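Aldo-keto reductase family 1, member B4 (Aldose reductase) (Schistosoma japonicum, PDB 4HBK) probably reduces the carbonyl group of aldoses and other aldehydes to alcohols with NADPH. Local coordinates at residues H75-Y80 and F107-L112; R83-I88 and K131-N136; V187-L192 and K210-Q215. One frame throughout, in Å; residues are numbered along the deposited sequence.

Contact 1. Residues H75-Y80 and F107-L112; sequences HLDCAY and FITSKL
Lys111 reaches across to the neighbouring strand and puts its NZ between two oxygens. NZ gives a salt bridge to Asp77 OD2 at 2.6 Å and a hydrogen bond to the backbone O of Cys78 at 2.7 Å. The carboxylate oxygen is met on its syn side, with NZ 34° out of the carboxylate plane. The Cys78 carbonyl is met from above its plane. A bend at the last torsion of Lys111 (chi4 63°) turns the ammonium group back to both acceptors, while Lys111 CG packs on Ala79 CB.

The other carboxylate oxygen, Asp77 OD1, is held by Gln215 NE2 and by a water. That water gives a proton to Asp77 OD1 at 2.8 Å and also bonds His75 NE2 and Thr109 OG1. His75 ND1 is paired with the backbone O of Pro47, so both ring nitrogens have partners. Phe107 CD1 lies over one face of the His75 ring, with the ring planes 47° apart.

The two strands run parallel. Leu76 N bonds Phe107 O at 2.8 Å, Thr109 N bonds Leu76 O at 2.9 Å, and Cys78 N bonds Thr109 O at 2.7 Å. On the face turned to helix 85-98, Leu76 CD1 meets Ile108 CD1 at 3.6 Å. Strands 75-77 and 107-112 are neighbours in the beta/alpha barrel of the aldo/keto reductases. Lys111 is predicted to lower the pKa of Tyr82, the predicted proton donor. Its NZ is fixed in place by a carboxylate and a carbonyl, which is consistent with that role.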
loop_
_atom_site.group_PDB
_atom_site.type_symbol
_atom_site.label_atom_id
_atom_site.label_comp_id
_atom_site.label_asym_id
_atom_site.label_seq_id
_atom_site.Cartn_x
_atom_site.Cartn_y
_atom_site.Cartn_z
ATOM N N HIS A 75 9.934 7.193 0.504
ATOM C CA HIS A 75 8.523 6.863 0.447
ATOM C C HIS A 75 8.255 5.909 1.605
ATOM O O HIS A 75 8.939 4.891 1.734
ATOM C CB HIS A 75 8.235 6.201 -0.906
ATOM C CG HIS A 75 6.859 5.619 -1.041
ATOM N ND1 HIS A 75 6.370 5.162 -2.248
ATOM C CD2 HIS A 75 5.887 5.389 -0.129
ATOM C CE1 HIS A 75 5.146 4.695 -2.076
ATOM N NE2 HIS A 75 4.824 4.821 -0.805
ATOM N N LEU A 76 7.297 6.250 2.470
ATOM C CA LEU A 76 6.934 5.373 3.593
ATOM C C LEU A 76 5.459 5.056 3.518
ATOM O O LEU A 76 4.647 5.959 3.348
ATOM C CB LEU A 76 7.234 6.023 4.950
ATOM C CG LEU A 76 8.602 6.675 5.160
ATOM C CD1 LEU A 76 8.627 7.502 6.459
ATOM C CD2 LEU A 76 9.676 5.615 5.194
ATOM N N ASP A 77 5.110 3.777 3.650
ATOM C CA ASP A 77 3.713 3.355 3.576
ATOM C C ASP A 77 3.192 2.952 4.950
ATOM O O ASP A 77 3.668 1.987 5.537
ATOM C CB ASP A 77 3.552 2.211 2.576
ATOM C CG ASP A 77 2.112 1.748 2.434
ATOM O OD1 ASP A 77 1.399 2.247 1.539
ATOM O OD2 ASP A 77 1.685 0.868 3.207
ATOM N N CYS A 78 2.214 3.694 5.462
ATOM C CA CYS A 78 1.771 3.509 6.845
ATOM C C CYS A 78 0.295 3.133 6.911
ATOM O O CYS A 78 -0.396 3.100 5.898
ATOM C CB CYS A 78 2.014 4.787 7.668
ATOM S SG CYS A 78 3.666 5.541 7.473
ATOM N N ALA A 79 -0.192 2.849 8.110
ATOM C CA ALA A 79 -1.615 2.610 8.277
ATOM C C ALA A 79 -2.023 2.772 9.731
ATOM O O ALA A 79 -1.295 2.388 10.646
ATOM C CB ALA A 79 -2.024 1.232 7.727
ATOM N N TYR A 80 -3.191 3.369 9.928
ATOM C CA TYR A 80 -3.717 3.596 11.257
ATOM C C TYR A 80 -3.807 2.282 12.002
ATOM O O TYR A 80 -3.526 2.209 13.193
ATOM C CB TYR A 80 -5.107 4.222 11.151
ATOM C CG TYR A 80 -5.750 4.522 12.482
ATOM C CD1 TYR A 80 -5.704 5.801 13.021
ATOM C CD2 TYR A 80 -6.415 3.531 13.196
ATOM C CE1 TYR A 80 -6.303 6.086 14.238
ATOM C CE2 TYR A 80 -7.011 3.806 14.418
ATOM C CZ TYR A 80 -6.952 5.083 14.934
ATOM O OH TYR A 80 -7.550 5.365 16.145
ATOM N N PHE A 107 7.623 10.933 0.490
ATOM C CA PHE A 107 6.246 10.594 0.159
ATOM C C PHE A 107 5.663 9.744 1.286
ATOM O O PHE A 107 6.132 8.638 1.535
ATOM C CB PHE A 107 6.218 9.817 -1.155
ATOM C CG PHE A 107 4.854 9.693 -1.765
ATOM C CD1 PHE A 107 3.924 8.807 -1.247
ATOM C CD2 PHE A 107 4.512 10.443 -2.882
ATOM C CE1 PHE A 107 2.661 8.676 -1.831
ATOM C CE2 PHE A 107 3.259 10.321 -3.468
ATOM C CZ PHE A 107 2.328 9.439 -2.936
ATOM N N ILE A 108 4.643 10.253 1.966
ATOM C CA ILE A 108 4.055 9.555 3.104
ATOM C C ILE A 108 2.624 9.104 2.819
ATOM O O ILE A 108 1.748 9.920 2.517
ATOM C CB ILE A 108 3.991 10.469 4.327
ATOM C CG1 ILE A 108 5.373 11.056 4.630
ATOM C CG2 ILE A 108 3.404 9.718 5.518
ATOM C CD1 ILE A 108 6.333 10.048 5.211
ATOM N N THR A 109 2.384 7.807 2.950
ATOM C CA THR A 109 1.053 7.253 2.766
ATOM C C THR A 109 0.496 6.760 4.082
ATOM O O THR A 109 1.204 6.135 4.876
ATOM C CB THR A 109 1.075 6.048 1.815
ATOM O OG1 THR A 109 1.469 6.480 0.503
ATOM C CG2 THR A 109 -0.303 5.388 1.755
ATOM N N SER A 110 -0.775 7.051 4.326
ATOM C CA SER A 110 -1.490 6.380 5.399
ATOM C C SER A 110 -2.844 5.925 4.888
ATOM O O SER A 110 -3.202 6.178 3.734
ATOM C CB SER A 110 -1.650 7.255 6.636
ATOM O OG SER A 110 -2.214 6.480 7.689
ATOM N N LYS A 111 -3.596 5.244 5.740
ATOM C CA LYS A 111 -4.825 4.616 5.287
ATOM C C LYS A 111 -5.920 4.777 6.325
ATOM O O LYS A 111 -5.684 4.665 7.535
ATOM C CB LYS A 111 -4.592 3.135 4.988
ATOM C CG LYS A 111 -3.284 2.829 4.263
ATOM C CD LYS A 111 -3.255 1.379 3.764
ATOM C CE LYS A 111 -1.897 0.997 3.149
ATOM N NZ LYS A 111 -0.749 1.053 4.108
ATOM N N LEU A 112 -7.121 5.046 5.836
ATOM C CA LEU A 112 -8.293 5.186 6.674
ATOM C C LEU A 112 -8.799 3.807 7.053
ATOM O O LEU A 112 -9.089 3.003 6.166
ATOM C CB LEU A 112 -9.380 5.931 5.890
ATOM C CG LEU A 112 -10.751 6.039 6.565
ATOM C CD1 LEU A 112 -10.645 6.909 7.806
ATOM C CD2 LEU A 112 -11.780 6.611 5.594
HETATM O O HOH W 1 1.970 3.999 -0.622
#

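Contact 2. Residues R83-I88 and K131-N136; sequences RNEAEI and KNLRLN
Leu133 and Ile88 lie side by side and point the same way, with Leu133 CD2 against Ile88 CG2 at 3.6 Å. They join two outer helices of the beta/alpha barrel: the first turn of helix 85-98 and the last turn of helix 119-133. Leu133 CG stands beside its own backbone N (chi1 -72°). From there its two methyls reach different parts of the other helix. CD2 sits between Ile88 and the base of Glu85, 3.8 Å from Glu85 CB. CD1 approaches the carboxylate of Glu85, whose chain crosses Leu133 at a slant.

Asn132 comes in beside Leu133. Its CB packs on Glu85 CB at 4.0 Å, and its amide turns towards Ala86, with OD1 4.1 Å from Ala86 CB. The backbones are close here as well: Ala86 CA points its hydrogen at Asn132 O.

Glu85 extends beyond CG and carries its carboxylate inward. OE2 bonds Ser110 OG, and OE1 bonds Thr129 OG1. Beyond Leu133 the chain leaves the helix through a Schellman motif at Arg134, whose NH2 forms a salt bridge with Glu93. One water links the two segments, donating to Glu85 OE1 at 2.6 Å and accepting from Asn132 ND2 at 2.7 Å.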
loop_
_atom_site.group_PDB
_atom_site.type_symbol
_atom_site.label_atom_id
_atom_site.label_comp_id
_atom_site.label_asym_id
_atom_site.label_seq_id
_atom_site.Cartn_x
_atom_site.Cartn_y
_atom_site.Cartn_z
ATOM N N ARG A 83 -1.257 0.598 14.387
ATOM C CA ARG A 83 -1.131 1.195 15.712
ATOM C C ARG A 83 0.302 1.592 16.072
ATOM O O ARG A 83 0.710 1.465 17.226
ATOM C CB ARG A 83 -1.682 0.228 16.763
ATOM C CG ARG A 83 -3.175 0.002 16.626
ATOM C CD ARG A 83 -3.858 0.015 17.980
ATOM N NE ARG A 83 -4.220 -1.333 18.400
ATOM C CZ ARG A 83 -5.437 -1.687 18.801
ATOM N NH1 ARG A 83 -6.413 -0.787 18.847
ATOM N NH2 ARG A 83 -5.676 -2.941 19.164
ATOM N N ASN A 84 1.063 2.074 15.093
ATOM C CA ASN A 84 2.440 2.487 15.343
ATOM C C ASN A 84 2.813 3.773 14.629
ATOM O O ASN A 84 3.992 4.054 14.433
ATOM C CB ASN A 84 3.418 1.379 14.936
ATOM C CG ASN A 84 3.273 0.987 13.484
ATOM O OD1 ASN A 84 2.572 1.655 12.724
ATOM N ND2 ASN A 84 3.939 -0.094 13.085
ATOM N N GLU A 85 1.817 4.556 14.232
ATOM C CA GLU A 85 2.096 5.787 13.499
ATOM C C GLU A 85 2.763 6.825 14.401
ATOM O O GLU A 85 3.469 7.710 13.919
ATOM C CB GLU A 85 0.826 6.352 12.859
ATOM C CG GLU A 85 0.232 5.435 11.799
ATOM C CD GLU A 85 -0.885 6.082 11.007
ATOM O OE1 GLU A 85 -1.842 6.604 11.620
ATOM O OE2 GLU A 85 -0.806 6.073 9.761
ATOM N N ALA A 86 2.554 6.713 15.710
ATOM C CA ALA A 86 3.202 7.626 16.646
ATOM C C ALA A 86 4.707 7.344 16.714
ATOM O O ALA A 86 5.512 8.268 16.743
ATOM C CB ALA A 86 2.559 7.530 18.029
ATOM N N GLU A 87 5.078 6.065 16.726
ATOM C CA GLU A 87 6.487 5.680 16.696
ATOM C C GLU A 87 7.120 6.064 15.366
ATOM O O GLU A 87 8.281 6.473 15.309
ATOM C CB GLU A 87 6.653 4.176 16.941
ATOM C CG GLU A 87 6.452 3.733 18.385
ATOM C CD GLU A 87 5.017 3.921 18.896
ATOM O OE1 GLU A 87 4.060 3.890 18.075
ATOM O OE2 GLU A 87 4.855 4.103 20.133
ATOM N N ILE A 88 6.354 5.925 14.292
ATOM C CA ILE A 88 6.829 6.311 12.973
ATOM C C ILE A 88 7.047 7.827 12.899
ATOM O O ILE A 88 8.107 8.296 12.489
ATOM C CB ILE A 88 5.851 5.840 11.879
ATOM C CG1 ILE A 88 5.984 4.326 11.686
ATOM C CG2 ILE A 88 6.105 6.590 10.566
ATOM C CD1 ILE A 88 4.865 3.671 10.891
ATOM N N LYS A 131 -1.659 13.786 13.365
ATOM C CA LYS A 131 -1.133 14.112 14.681
ATOM C C LYS A 131 -0.033 13.129 15.052
ATOM O O LYS A 131 1.074 13.532 15.391
ATOM C CB LYS A 131 -2.251 14.067 15.722
ATOM C CG LYS A 131 -1.815 14.345 17.139
ATOM C CD LYS A 131 -3.031 14.430 18.049
ATOM C CE LYS A 131 -2.621 14.550 19.512
ATOM N NZ LYS A 131 -3.684 14.040 20.432
ATOM N N ASN A 132 -0.348 11.837 14.998
ATOM C CA ASN A 132 0.619 10.795 15.337
ATOM C C ASN A 132 1.867 10.795 14.458
ATOM O O ASN A 132 2.969 10.569 14.947
ATOM C CB ASN A 132 -0.038 9.417 15.310
ATOM C CG ASN A 132 -0.990 9.208 16.479
ATOM O OD1 ASN A 132 -0.834 9.821 17.529
ATOM N ND2 ASN A 132 -1.982 8.351 16.297
ATOM N N LEU A 133 1.694 11.041 13.162
ATOM C CA LEU A 133 2.826 11.090 12.233
ATOM C C LEU A 133 3.585 12.404 12.345
ATOM O O LEU A 133 4.664 12.554 11.773
ATOM C CB LEU A 133 2.351 10.885 10.795
ATOM C CG LEU A 133 1.907 9.460 10.449
ATOM C CD1 LEU A 133 1.417 9.358 9.004
ATOM C CD2 LEU A 133 3.065 8.486 10.711
ATOM N N ARG A 134 3.002 13.368 13.054
ATOM C CA ARG A 134 3.651 14.657 13.246
ATOM C C ARG A 134 3.790 15.427 11.924
ATOM O O ARG A 134 4.767 16.135 11.698
ATOM C CB ARG A 134 5.002 14.459 13.955
ATOM C CG ARG A 134 4.802 13.926 15.379
ATOM C CD ARG A 134 5.900 12.974 15.842
ATOM N NE ARG A 134 6.979 13.674 16.530
ATOM C CZ ARG A 134 7.315 13.495 17.807
ATOM N NH1 ARG A 134 6.671 12.616 18.566
ATOM N NH2 ARG A 134 8.319 14.194 18.319
ATOM N N LEU A 135 2.773 15.299 11.077
ATOM C CA LEU A 135 2.755 15.900 9.753
ATOM C C LEU A 135 1.607 16.901 9.634
ATOM O O LEU A 135 0.631 16.816 10.380
ATOM C CB LEU A 135 2.557 14.801 8.708
ATOM C CG LEU A 135 3.658 13.747 8.636
ATOM C CD1 LEU A 135 3.317 12.705 7.566
ATOM C CD2 LEU A 135 5.001 14.417 8.356
ATOM N N ASN A 136 1.708 17.831 8.685
ATOM C CA ASN A 136 0.594 18.736 8.416
ATOM C C ASN A 136 -0.270 18.240 7.277
ATOM O O ASN A 136 -1.414 18.657 7.144
ATOM C CB ASN A 136 1.083 20.157 8.128
ATOM C CG ASN A 136 1.936 20.701 9.252
ATOM O OD1 ASN A 136 1.549 20.667 10.417
ATOM N ND2 ASN A 136 3.117 21.165 8.913
HETATM O O HOH W 2 -2.529 6.972 14.085
#

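Contact 3. Residues V187-L192 and K210-Q215; sequences VKSIGL and KPANLQ
Leu214 turns its CG beside its carbonyl carbon (chi1 171°), which brings its CD1 to 4.1 Å from Leu192 CB. Leu192 holds its CG beside its backbone N (chi1 -55°), and its CD1 comes to 4.3 Å from Pro211 CB. The two leucines lie on the same face of the sheet. Ile200 of helix 197-206 touches both, and Trp175 of helix 171-183 packs on Leu192 and Pro211.

The backbones are joined by three hydrogen bonds. Ala212 N bonds Ile190 O at 2.8 Å, Leu192 N bonds Asn213 O at 2.9 Å, and Gln215 N bonds Leu192 O at 2.9 Å. The last donor lies in the plane of the Leu192 carbonyl. The strands run parallel with a twist of 39° between the short segments. They are the two strands of a beta-alpha-beta unit of the beta/alpha barrel, connected through helix 197-206.

At Gly191 the partner chain comes close, with Gly191 CA 3.3 Å from Asn213 O. Ser189 CB packs on Ala212 CB at 4.0 Å. A water accepts from Ile190 N at 2.9 Å and lies near Lys210 O. The polar ends are bonded beyond the two segments: Ser189 OG to Asn42 ND2, Asn213 ND2 to Thr237 OG1 and Thr239 OG1, and Gln215 NE2 to Asp77.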
loop_
_atom_site.group_PDB
_atom_site.type_symbol
_atom_site.label_atom_id
_atom_site.label_comp_id
_atom_site.label_asym_id
_atom_site.label_seq_id
_atom_site.Cartn_x
_atom_site.Cartn_y
_atom_site.Cartn_z
ATOM N N VAL A 187 -4.578 16.365 2.649
ATOM C CA VAL A 187 -4.099 15.244 1.851
ATOM C C VAL A 187 -3.880 15.695 0.403
ATOM O O VAL A 187 -4.701 16.423 -0.132
ATOM C CB VAL A 187 -5.121 14.091 1.900
ATOM C CG1 VAL A 187 -4.838 13.077 0.834
ATOM C CG2 VAL A 187 -5.126 13.436 3.294
ATOM N N LYS A 188 -2.784 15.273 -0.230
ATOM C CA LYS A 188 -2.527 15.677 -1.623
ATOM C C LYS A 188 -3.253 14.801 -2.642
ATOM O O LYS A 188 -3.785 15.297 -3.644
ATOM C CB LYS A 188 -1.037 15.681 -1.939
ATOM C CG LYS A 188 -0.200 16.585 -1.056
ATOM C CD LYS A 188 -0.610 18.036 -1.167
ATOM C CE LYS A 188 0.497 18.951 -0.651
ATOM N NZ LYS A 188 0.124 20.397 -0.703
ATOM N N SER A 189 -3.251 13.491 -2.399
ATOM C CA SER A 189 -3.880 12.544 -3.313
ATOM C C SER A 189 -4.627 11.515 -2.486
ATOM O O SER A 189 -4.208 11.190 -1.379
ATOM C CB SER A 189 -2.827 11.833 -4.167
ATOM O OG SER A 189 -1.986 12.741 -4.861
ATOM N N ILE A 190 -5.733 11.006 -3.015
ATOM C CA ILE A 190 -6.486 9.956 -2.339
ATOM C C ILE A 190 -6.588 8.701 -3.215
ATOM O O ILE A 190 -6.454 8.779 -4.434
ATOM C CB ILE A 190 -7.896 10.460 -1.958
ATOM C CG1 ILE A 190 -8.554 11.131 -3.169
ATOM C CG2 ILE A 190 -7.810 11.439 -0.781
ATOM C CD1 ILE A 190 -9.950 11.701 -2.869
ATOM N N GLY A 191 -6.818 7.546 -2.597
ATOM C CA GLY A 191 -6.895 6.304 -3.344
ATOM C C GLY A 191 -7.582 5.151 -2.623
ATOM O O GLY A 191 -8.235 5.343 -1.596
ATOM N N LEU A 192 -7.420 3.945 -3.162
ATOM C CA LEU A 192 -8.149 2.774 -2.689
ATOM C C LEU A 192 -7.205 1.629 -2.355
ATOM O O LEU A 192 -6.137 1.503 -2.939
ATOM C CB LEU A 192 -9.146 2.322 -3.765
ATOM C CG LEU A 192 -10.124 3.402 -4.248
ATOM C CD1 LEU A 192 -10.849 2.974 -5.522
ATOM C CD2 LEU A 192 -11.124 3.769 -3.162
ATOM N N LYS A 210 -10.669 11.906 -8.801
ATOM C CA LYS A 210 -10.393 10.507 -9.071
ATOM C C LYS A 210 -9.367 9.933 -8.102
ATOM O O LYS A 210 -8.467 10.630 -7.636
ATOM C CB LYS A 210 -9.944 10.318 -10.522
ATOM C CG LYS A 210 -11.044 10.661 -11.518
ATOM C CD LYS A 210 -10.876 9.934 -12.842
ATOM C CE LYS A 210 -10.126 10.764 -13.850
ATOM N NZ LYS A 210 -10.477 10.372 -15.256
ATOM N N PRO A 211 -9.524 8.657 -7.767
ATOM C CA PRO A 211 -8.476 7.978 -7.005
ATOM C C PRO A 211 -7.192 8.059 -7.814
ATOM O O PRO A 211 -7.261 7.947 -9.042
ATOM C CB PRO A 211 -8.984 6.535 -6.917
ATOM C CG PRO A 211 -10.129 6.440 -7.947
ATOM C CD PRO A 211 -10.689 7.802 -8.031
ATOM N N ALA A 212 -6.061 8.293 -7.149
ATOM C CA ALA A 212 -4.765 8.388 -7.815
ATOM C C ALA A 212 -4.006 7.071 -7.753
ATOM O O ALA A 212 -3.057 6.845 -8.514
ATOM C CB ALA A 212 -3.921 9.485 -7.171
ATOM N N ASN A 213 -4.408 6.199 -6.835
ATOM C CA ASN A 213 -3.631 4.999 -6.583
ATOM C C ASN A 213 -4.487 3.861 -6.040
ATOM O O ASN A 213 -5.457 4.093 -5.314
ATOM C CB ASN A 213 -2.482 5.332 -5.624
ATOM C CG ASN A 213 -1.689 4.117 -5.206
ATOM O OD1 ASN A 213 -1.873 3.601 -4.102
ATOM N ND2 ASN A 213 -0.786 3.656 -6.075
ATOM N N LEU A 214 -4.136 2.636 -6.420
ATOM C CA LEU A 214 -4.794 1.441 -5.913
ATOM C C LEU A 214 -3.683 0.578 -5.334
ATOM O O LEU A 214 -2.664 0.355 -6.002
ATOM C CB LEU A 214 -5.494 0.689 -7.053
ATOM C CG LEU A 214 -6.047 -0.707 -6.737
ATOM C CD1 LEU A 214 -7.244 -0.634 -5.792
ATOM C CD2 LEU A 214 -6.411 -1.476 -8.012
ATOM N N GLN A 215 -3.859 0.126 -4.094
ATOM C CA GLN A 215 -2.883 -0.753 -3.459
ATOM C C GLN A 215 -3.544 -2.104 -3.245
ATOM O O GLN A 215 -4.611 -2.183 -2.650
ATOM C CB GLN A 215 -2.370 -0.176 -2.120
ATOM C CG GLN A 215 -1.322 -1.073 -1.427
ATOM C CD GLN A 215 -0.712 -0.470 -0.148
ATOM O OE1 GLN A 215 -0.691 -1.120 0.895
ATOM N NE2 GLN A 215 -0.194 0.759 -0.238
HETATM O O HOH W 3 -6.335 11.778 -5.773
#

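All three contacts belong to one beta/alpha barrel. Contacts 1 and 3 each pair neighbouring strands of the same eight-stranded parallel sheet. Their centres are about 11 Å apart, and Asp77 meets Gln215 between them. Contact 2 lies outside the sheet, on helices 85-98 and 119-133, with its centre about 10 Å from that of contact 1. A Glu85-Ser110 bond joins these two. Contacts 2 and 3, with centres about 20 Å apart, do not touch. Along the chain contacts 1 and 2 interleave, and contact 3 follows both. Contact 1 is thus tied to the helix layer and, through the barrel interior, to contact 3 around Lys111, predicted to tune the proton-donor tyrosine.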